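Local coordinates for protein putative NADPH:quinone reductase (Bacillus thuringiensis, PDB 3GMS) that probably reduces quinones with NADPH, as a member of the zinc-binding dehydrogenase (medium-chain dehydrogenase/reductase) family, at residues N128-W133 against F266-W271; N151-A156 against L172-R177; I218-G223 against L240-L245. All blocks are in the same frame, centred on the assembly; numbering follows the deposited sequence.

Contact 1. Residues N128-W133 against F266-W271; sequences NPLTAW and FHLRHW
Helix 127-139 and the first turn of helix 268-274 come closest at T131 and L268, CA to CA 6.4 Å. The nearest approaches are all between side chains, and no hydrogen bond crosses. L130 carries one half of the contact. With CG anti to the backbone N (chi1 -165°), its branched end is swung to the 266-271 segment, where CD2 of L130 meets CD1 of L268 at 3.9 Å and CD1 of L130 lies 3.8 Å from CZ3 of W271. L130 runs at about a right angle to both partners, and its two methyls divide the work, CD2 against L268 and both against the six-membered ring near CZ3. T131 supplies the other half. Its CG2 methyl approaches the F266 ring obliquely, 3.9 Å from CE2, while OG1 of T131 stands 3.5 Å from CD2 of L268. The hydroxyl is satisfied by the carbonyl of I127 one turn back, which lets threonine present its methyl and a spent hydroxyl to an apolar neighbour. W271 is held likewise, its NE1 bonded to E138. The result is apolar helix-to-helix packing beside the parallel sheet of the Rossmann-type domain, joining helix 127-139 to the chain that follows strand 262-265. Helix 277-292 touches L130 and W271 through T283, and I157 of helix 156-168 packs on T131.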
loop_
_atom_site.group_PDB
_atom_site.type_symbol
_atom_site.label_atom_id
_atom_site.label_comp_id
_atom_site.label_asym_id
_atom_site.label_seq_id
_atom_site.Cartn_x
_atom_site.Cartn_y
_atom_site.Cartn_z
ATOM N N ASN A 128 -0.903 -0.510 2.053
ATOM C CA ASN A 128 0.356 -0.780 2.740
ATOM C C ASN A 128 0.263 -1.854 3.856
ATOM O O ASN A 128 1.140 -2.755 3.872
ATOM C CB ASN A 128 1.017 0.526 3.196
ATOM C CG ASN A 128 1.407 1.377 2.015
ATOM O OD1 ASN A 128 1.906 0.833 1.037
ATOM N ND2 ASN A 128 1.124 2.679 2.058
ATOM N N PRO A 129 -0.768 -1.804 4.735
ATOM C CA PRO A 129 -0.835 -2.805 5.801
ATOM C C PRO A 129 -1.113 -4.189 5.261
ATOM O O PRO A 129 -0.453 -5.144 5.679
ATOM C CB PRO A 129 -1.984 -2.308 6.709
ATOM C CG PRO A 129 -2.020 -0.851 6.472
ATOM C CD PRO A 129 -1.737 -0.718 4.979
ATOM N N LEU A 130 -2.087 -4.320 4.353
ATOM C CA LEU A 130 -2.340 -5.640 3.794
ATOM C C LEU A 130 -1.135 -6.253 3.035
ATOM O O LEU A 130 -0.842 -7.422 3.208
ATOM C CB LEU A 130 -3.598 -5.644 2.946
ATOM C CG LEU A 130 -4.188 -6.988 2.586
ATOM C CD1 LEU A 130 -4.608 -7.808 3.804
ATOM C CD2 LEU A 130 -5.379 -6.702 1.673
ATOM N N THR A 131 -0.435 -5.441 2.245
ATOM C CA THR A 131 0.787 -5.861 1.562
ATOM C C THR A 131 1.878 -6.292 2.553
ATOM O O THR A 131 2.490 -7.391 2.397
ATOM C CB THR A 131 1.321 -4.778 0.594
ATOM O OG1 THR A 131 0.335 -4.539 -0.421
ATOM C CG2 THR A 131 2.611 -5.267 -0.105
ATOM N N ALA A 132 2.109 -5.470 3.574
ATOM C CA ALA A 132 3.129 -5.793 4.561
ATOM C C ALA A 132 2.747 -7.089 5.324
ATOM O O ALA A 132 3.583 -7.978 5.480
ATOM C CB ALA A 132 3.359 -4.604 5.539
ATOM N N TRP A 133 1.490 -7.202 5.749
ATOM C CA TRP A 133 1.015 -8.358 6.522
ATOM C C TRP A 133 1.075 -9.670 5.740
ATOM O O TRP A 133 1.547 -10.708 6.259
ATOM C CB TRP A 133 -0.423 -8.157 6.970
ATOM C CG TRP A 133 -0.971 -9.370 7.733
ATOM C CD1 TRP A 133 -1.844 -10.302 7.258
ATOM C CD2 TRP A 133 -0.670 -9.743 9.075
ATOM N NE1 TRP A 133 -2.129 -11.233 8.245
ATOM C CE2 TRP A 133 -1.408 -10.919 9.362
ATOM C CE3 TRP A 133 0.134 -9.187 10.078
ATOM C CZ2 TRP A 133 -1.349 -11.568 10.615
ATOM C CZ3 TRP A 133 0.185 -9.827 11.333
ATOM C CH2 TRP A 133 -0.558 -11.010 11.578
ATOM N N PHE A 266 5.317 -10.014 -5.989
ATOM C CA PHE A 266 4.054 -9.971 -5.245
ATOM C C PHE A 266 3.141 -8.880 -5.787
ATOM O O PHE A 266 3.573 -7.736 -5.996
ATOM C CB PHE A 266 4.285 -9.726 -3.751
ATOM C CG PHE A 266 3.021 -9.666 -2.961
ATOM C CD1 PHE A 266 2.432 -10.853 -2.487
ATOM C CD2 PHE A 266 2.417 -8.426 -2.677
ATOM C CE1 PHE A 266 1.235 -10.795 -1.773
ATOM C CE2 PHE A 266 1.229 -8.349 -1.990
ATOM C CZ PHE A 266 0.632 -9.535 -1.509
ATOM N N HIS A 267 1.870 -9.224 -5.988
ATOM C CA HIS A 267 0.817 -8.276 -6.425
ATOM C C HIS A 267 -0.374 -8.464 -5.473
ATOM O O HIS A 267 -0.972 -9.549 -5.467
ATOM C CB HIS A 267 0.272 -8.702 -7.803
ATOM C CG HIS A 267 1.291 -8.730 -8.914
ATOM N ND1 HIS A 267 1.529 -7.642 -9.734
ATOM C CD2 HIS A 267 2.111 -9.718 -9.360
ATOM C CE1 HIS A 267 2.464 -7.948 -10.620
ATOM N NE2 HIS A 267 2.836 -9.201 -10.415
ATOM N N LEU A 268 -0.771 -7.426 -4.740
ATOM C CA LEU A 268 -2.021 -7.506 -3.968
ATOM C C LEU A 268 -3.227 -7.858 -4.861
ATOM O O LEU A 268 -4.131 -8.608 -4.470
ATOM C CB LEU A 268 -2.269 -6.183 -3.238
ATOM C CG LEU A 268 -3.065 -6.227 -1.933
ATOM C CD1 LEU A 268 -2.617 -7.332 -0.962
ATOM C CD2 LEU A 268 -3.005 -4.855 -1.233
ATOM N N ARG A 269 -3.218 -7.336 -6.079
ATOM C CA ARG A 269 -4.173 -7.721 -7.132
ATOM C C ARG A 269 -4.424 -9.244 -7.148
ATOM O O ARG A 269 -5.585 -9.719 -7.183
ATOM C CB ARG A 269 -3.519 -7.338 -8.475
ATOM C CG ARG A 269 -4.364 -7.385 -9.683
ATOM C CD ARG A 269 -3.866 -6.287 -10.600
ATOM N NE ARG A 269 -2.615 -6.671 -11.260
ATOM C CZ ARG A 269 -2.567 -7.528 -12.277
ATOM N NH1 ARG A 269 -3.696 -8.081 -12.724
ATOM N NH2 ARG A 269 -1.406 -7.826 -12.852
ATOM N N HIS A 270 -3.330 -9.989 -7.163
ATOM C CA HIS A 270 -3.390 -11.434 -7.237
ATOM C C HIS A 270 -3.805 -12.048 -5.925
ATOM O O HIS A 270 -4.685 -12.893 -5.910
ATOM C CB HIS A 270 -2.030 -11.964 -7.694
ATOM C CG HIS A 270 -1.688 -11.509 -9.077
ATOM N ND1 HIS A 270 -2.629 -11.440 -10.086
ATOM C CD2 HIS A 270 -0.530 -11.070 -9.611
ATOM C CE1 HIS A 270 -2.051 -11.014 -11.197
ATOM N NE2 HIS A 270 -0.781 -10.766 -10.924
ATOM N N TRP A 271 -3.185 -11.608 -4.829
ATOM C CA TRP A 271 -3.550 -12.159 -3.509
ATOM C C TRP A 271 -5.068 -12.075 -3.242
ATOM O O TRP A 271 -5.708 -13.054 -2.787
ATOM C CB TRP A 271 -2.790 -11.478 -2.391
ATOM C CG TRP A 271 -3.040 -12.212 -1.069
ATOM C CD1 TRP A 271 -2.490 -13.387 -0.688
ATOM C CD2 TRP A 271 -3.943 -11.816 -0.019
ATOM N NE1 TRP A 271 -2.965 -13.745 0.579
ATOM C CE2 TRP A 271 -3.855 -12.800 1.004
ATOM C CE3 TRP A 271 -4.794 -10.717 0.172
ATOM C CZ2 TRP A 271 -4.606 -12.725 2.194
ATOM C CZ3 TRP A 271 -5.516 -10.617 1.370
ATOM C CH2 TRP A 271 -5.421 -11.632 2.363
#

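Contact 2. Residues N151-A156 against L172-R177; sequences NACGSA and LIAVTR
C153 points its side chain at strand 171-176, and its sulfur packs as an apolar atom: with SG anti to the backbone N (chi1 -153°), it settles 3.6 Å from CB of A174, whose single methyl leaves room for it, and 4.3 Å from CD2 of L172. Next along the strand, CG2 of T176 lies 3.9 Å from N of G154 and also near CB of C153, while OG1 of T176 is turned to the carbonyl of N178. N151 and V175 meet through their first side-chain carbons, CB to CB at 4.0 Å, and the amide of N151 leads off to D219 and S220. Farther out, the bent chain of R177 brings NH2 to 4.1 Å from CB of A152. One hydrogen bond joins the backbones, from C153 N to V175 O (3.1 Å), with the donor tilted 29° from the carbonyl plane. A tight turn of small residues between the first strand and the helix after it is characteristic of the Rossmann fold, where it usually faces the dinucleotide phosphates. Here it is a type I turn from A152 to S155, closed at A152 O, which accepts from both N and OG of S155; that hydroxyl also caps G158 N at the start of helix 156-168. Backbone bonds and the S155 hydroxyl thus hold the turn, and water 1 adds a weak link from G154 N to R177 N and NE.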
loop_
_atom_site.group_PDB
_atom_site.type_symbol
_atom_site.label_atom_id
_atom_site.label_comp_id
_atom_site.label_asym_id
_atom_site.label_seq_id
_atom_site.Cartn_x
_atom_site.Cartn_y
_atom_site.Cartn_z
ATOM N N ASN A 151 14.235 -2.695 1.223
ATOM C CA ASN A 151 14.731 -1.421 0.722
ATOM C C ASN A 151 13.631 -0.369 0.529
ATOM O O ASN A 151 12.433 -0.650 0.727
ATOM C CB ASN A 151 15.632 -1.601 -0.523
ATOM C CG ASN A 151 14.873 -2.112 -1.761
ATOM O OD1 ASN A 151 13.675 -2.097 -1.783
ATOM N ND2 ASN A 151 15.597 -2.552 -2.783
ATOM N N ALA A 152 14.027 0.836 0.115
ATOM C CA ALA A 152 13.119 2.007 0.147
ATOM C C ALA A 152 12.328 2.053 1.469
ATOM O O ALA A 152 11.123 2.335 1.491
ATOM C CB ALA A 152 12.171 1.996 -1.098
ATOM N N CYS A 153 13.020 1.778 2.579
ATOM C CA CYS A 153 12.345 1.479 3.820
ATOM C C CYS A 153 11.843 2.739 4.513
ATOM O O CYS A 153 11.097 2.653 5.475
ATOM C CB CYS A 153 13.220 0.636 4.742
ATOM S SG CYS A 153 12.321 -0.440 5.916
ATOM N N GLY A 154 12.230 3.901 4.011
ATOM C CA GLY A 154 11.673 5.160 4.542
ATOM C C GLY A 154 10.230 5.413 4.086
ATOM O O GLY A 154 9.592 6.359 4.526
ATOM N N SER A 155 9.721 4.573 3.205
ATOM C CA SER A 155 8.319 4.628 2.770
ATOM C C SER A 155 7.279 4.315 3.875
ATOM O O SER A 155 7.621 3.810 4.952
ATOM C CB SER A 155 8.151 3.636 1.642
ATOM O OG SER A 155 8.388 2.330 2.131
ATOM N N ALA A 156 5.988 4.556 3.584
ATOM C CA ALA A 156 4.929 4.164 4.496
ATOM C C ALA A 156 5.015 2.686 4.809
ATOM O O ALA A 156 4.888 2.289 5.983
ATOM C CB ALA A 156 3.510 4.467 3.913
ATOM N N LEU A 172 14.410 -7.114 11.373
ATOM C CA LEU A 172 14.414 -6.290 10.176
ATOM C C LEU A 172 15.681 -5.497 9.996
ATOM O O LEU A 172 16.089 -4.722 10.866
ATOM C CB LEU A 172 13.209 -5.316 10.146
ATOM C CG LEU A 172 13.277 -4.273 9.021
ATOM C CD1 LEU A 172 12.918 -4.896 7.658
ATOM C CD2 LEU A 172 12.348 -3.096 9.302
ATOM N N ILE A 173 16.297 -5.683 8.847
ATOM C CA ILE A 173 17.311 -4.775 8.401
ATOM C C ILE A 173 16.733 -3.823 7.352
ATOM O O ILE A 173 16.495 -4.180 6.179
ATOM C CB ILE A 173 18.604 -5.535 7.902
ATOM C CG1 ILE A 173 19.186 -6.420 9.020
ATOM C CG2 ILE A 173 19.624 -4.499 7.314
ATOM C CD1 ILE A 173 20.193 -7.499 8.540
ATOM N N ALA A 174 16.487 -2.580 7.788
ATOM C CA ALA A 174 16.006 -1.520 6.901
ATOM C C ALA A 174 17.114 -0.994 6.024
ATOM O O ALA A 174 18.214 -0.683 6.524
ATOM C CB ALA A 174 15.419 -0.346 7.728
ATOM N N VAL A 175 16.834 -0.898 4.735
ATOM C CA VAL A 175 17.743 -0.288 3.757
ATOM C C VAL A 175 17.105 0.976 3.207
ATOM O O VAL A 175 16.013 0.930 2.622
ATOM C CB VAL A 175 18.086 -1.280 2.599
ATOM C CG1 VAL A 175 19.063 -0.664 1.601
ATOM C CG2 VAL A 175 18.635 -2.571 3.159
ATOM N N THR A 176 17.792 2.106 3.380
ATOM C CA THR A 176 17.272 3.417 3.021
ATOM C C THR A 176 18.268 4.172 2.135
ATOM O O THR A 176 19.487 3.873 2.140
ATOM C CB THR A 176 17.003 4.294 4.281
ATOM O OG1 THR A 176 18.236 4.477 5.004
ATOM C CG2 THR A 176 15.960 3.671 5.209
ATOM N N ARG A 177 17.754 5.150 1.390
ATOM C CA ARG A 177 18.563 5.987 0.498
ATOM C C ARG A 177 19.298 7.102 1.238
ATOM O O ARG A 177 20.196 7.731 0.667
ATOM C CB ARG A 177 17.664 6.670 -0.547
ATOM C CG ARG A 177 17.628 6.014 -1.912
ATOM C CD ARG A 177 16.642 4.836 -1.955
ATOM N NE ARG A 177 15.270 5.170 -1.546
ATOM C CZ ARG A 177 14.343 5.699 -2.345
ATOM N NH1 ARG A 177 14.630 5.981 -3.609
ATOM N NH2 ARG A 177 13.123 5.956 -1.876
HETATM O O HOH W 1 14.328 5.175 1.780
#

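Contact 3. Residues I218-G223 against L240-L245; sequences IDSIGG and LTIGLL
I242 has CG1 between its backbone N and carbonyl carbon (chi1 58°), which lays the end of its chain against I218 and S220: CD1 of I242 is 3.6 Å from CG2 of I218, and CG1 of I242 is 3.4 Å from OG of S220. D219, with CG anti to the backbone N (chi1 175°), turns its carboxylate over the residues that follow. OD1 of D219 accepts N of I221 from above the carboxylate plane, an Asx turn, and N of G222 at 2.9 Å on its syn side, which completes an Asx motif; it also accepts from N151 ND2. Aspartate is the right length for this. OD2 of D219 shares water 2 with O of G243. The strands pair in parallel, I218 with L240 and D219 with T241, through D219 N to L240 O (2.9 Å) and I242 N to D219 O (2.7 Å), both nearly straight. Past the strand ends, L245 N bonds to S220 O (3.0 Å), in the carbonyl plane on a lone pair. G222 has a positive phi of 80° and a backbone on which a CB would collide with CD1 of L244, so glycine fits there. Joined through helix 223-231, the two strands form a beta-alpha-beta unit of the Rossmann-type sheet, between strands 147-150 and 262-265; helices 127-139 and 156-168 pack on I218 and I242.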
loop_
_atom_site.group_PDB
_atom_site.type_symbol
_atom_site.label_atom_id
_atom_site.label_comp_id
_atom_site.label_asym_id
_atom_site.label_seq_id
_atom_site.Cartn_x
_atom_site.Cartn_y
_atom_site.Cartn_z
ATOM N N ILE A 218 12.739 -7.864 0.482
ATOM C CA ILE A 218 11.606 -7.239 -0.225
ATOM C C ILE A 218 12.143 -6.021 -0.937
ATOM O O ILE A 218 12.609 -5.069 -0.289
ATOM C CB ILE A 218 10.426 -6.928 0.746
ATOM C CG1 ILE A 218 9.935 -8.253 1.353
ATOM C CG2 ILE A 218 9.286 -6.184 -0.025
ATOM C CD1 ILE A 218 8.699 -8.162 2.251
ATOM N N ASP A 219 12.096 -6.091 -2.267
ATOM C CA ASP A 219 12.585 -5.034 -3.157
ATOM C C ASP A 219 11.435 -4.188 -3.730
ATOM O O ASP A 219 10.490 -4.731 -4.331
ATOM C CB ASP A 219 13.405 -5.691 -4.260
ATOM C CG ASP A 219 13.876 -4.717 -5.348
ATOM O OD1 ASP A 219 14.226 -3.560 -5.057
ATOM O OD2 ASP A 219 13.938 -5.158 -6.513
ATOM N N SER A 220 11.547 -2.880 -3.521
ATOM C CA SER A 220 10.625 -1.885 -4.065
ATOM C C SER A 220 11.242 -1.113 -5.230
ATOM O O SER A 220 10.548 -0.362 -5.906
ATOM C CB SER A 220 10.224 -0.875 -2.970
ATOM O OG SER A 220 9.480 -1.527 -1.969
ATOM N N ILE A 221 12.545 -1.297 -5.461
ATOM C CA ILE A 221 13.293 -0.424 -6.371
ATOM C C ILE A 221 13.663 -1.056 -7.698
ATOM O O ILE A 221 13.506 -0.430 -8.750
ATOM C CB ILE A 221 14.623 0.064 -5.691
ATOM C CG1 ILE A 221 14.321 0.763 -4.354
ATOM C CG2 ILE A 221 15.414 1.007 -6.634
ATOM C CD1 ILE A 221 15.606 1.223 -3.579
ATOM N N GLY A 222 14.162 -2.288 -7.655
ATOM C CA GLY A 222 14.640 -2.945 -8.881
ATOM C C GLY A 222 16.037 -2.500 -9.314
ATOM O O GLY A 222 16.768 -1.869 -8.533
ATOM N N GLY A 223 16.393 -2.826 -10.563
ATOM C CA GLY A 223 17.705 -2.480 -11.141
ATOM C C GLY A 223 18.877 -2.965 -10.292
ATOM O O GLY A 223 18.773 -3.992 -9.615
ATOM N N LEU A 240 11.661 -11.184 -2.900
ATOM C CA LEU A 240 10.310 -10.813 -3.358
ATOM C C LEU A 240 10.281 -9.360 -3.852
ATOM O O LEU A 240 10.761 -8.466 -3.151
ATOM C CB LEU A 240 9.325 -11.030 -2.216
ATOM C CG LEU A 240 7.827 -10.871 -2.485
ATOM C CD1 LEU A 240 7.332 -12.055 -3.362
ATOM C CD2 LEU A 240 7.098 -10.846 -1.156
ATOM N N THR A 241 9.744 -9.089 -5.043
ATOM C CA THR A 241 9.634 -7.694 -5.436
ATOM C C THR A 241 8.204 -7.217 -5.184
ATOM O O THR A 241 7.236 -7.995 -5.352
ATOM C CB THR A 241 10.042 -7.395 -6.881
ATOM O OG1 THR A 241 9.143 -8.046 -7.774
ATOM C CG2 THR A 241 11.436 -7.884 -7.177
ATOM N N ILE A 242 8.076 -5.972 -4.735
ATOM C CA ILE A 242 6.723 -5.390 -4.535
ATOM C C ILE A 242 6.523 -4.099 -5.307
ATOM O O ILE A 242 5.395 -3.558 -5.360
ATOM C CB ILE A 242 6.382 -5.151 -3.041
ATOM C CG1 ILE A 242 7.395 -4.229 -2.355
ATOM C CG2 ILE A 242 6.132 -6.475 -2.302
ATOM C CD1 ILE A 242 6.904 -3.706 -0.964
ATOM N N GLY A 243 7.603 -3.606 -5.904
ATOM C CA GLY A 243 7.577 -2.333 -6.627
ATOM C C GLY A 243 8.765 -2.210 -7.566
ATOM O O GLY A 243 9.685 -3.035 -7.521
ATOM N N LEU A 244 8.741 -1.176 -8.403
ATOM C CA LEU A 244 9.784 -0.958 -9.413
ATOM C C LEU A 244 10.134 0.521 -9.557
ATOM O O LEU A 244 10.067 1.106 -10.653
ATOM C CB LEU A 244 9.345 -1.576 -10.758
ATOM C CG LEU A 244 10.474 -1.889 -11.758
ATOM C CD1 LEU A 244 11.271 -3.056 -11.253
ATOM C CD2 LEU A 244 9.949 -2.116 -13.207
ATOM N N LEU A 245 10.538 1.139 -8.456
ATOM C CA LEU A 245 10.762 2.589 -8.446
ATOM C C LEU A 245 11.782 3.040 -9.479
ATOM O O LEU A 245 11.696 4.147 -9.985
ATOM C CB LEU A 245 11.209 3.076 -7.066
ATOM C CG LEU A 245 10.165 3.061 -5.945
ATOM C CD1 LEU A 245 10.806 3.491 -4.634
ATOM C CD2 LEU A 245 8.960 3.955 -6.303
HETATM O O HOH W 2 11.844 -4.715 -8.371
#

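Overall arrangement
From the N terminus, helix 127-139 comes first, and its residues 128-133 later receive 266-271, so contact 1 closes the longest loop. Inside that loop contact 2 closes a short one, from the turn after strand 147-150 through helix 156-168 to strand 171-176. Contact 3 follows in series, joining strands 214-219 and 237-241 across helix 223-231. None crosses another. Contacts 2 and 3 lie at the C-terminal ends of strands of the same parallel sheet, centres about 11 Å apart, and N151 bonds to D219 and S220 between them. Contact 1 reaches contact 3 through F266, whose N probably bonds to T241 O, and so ties the helix to the sheet.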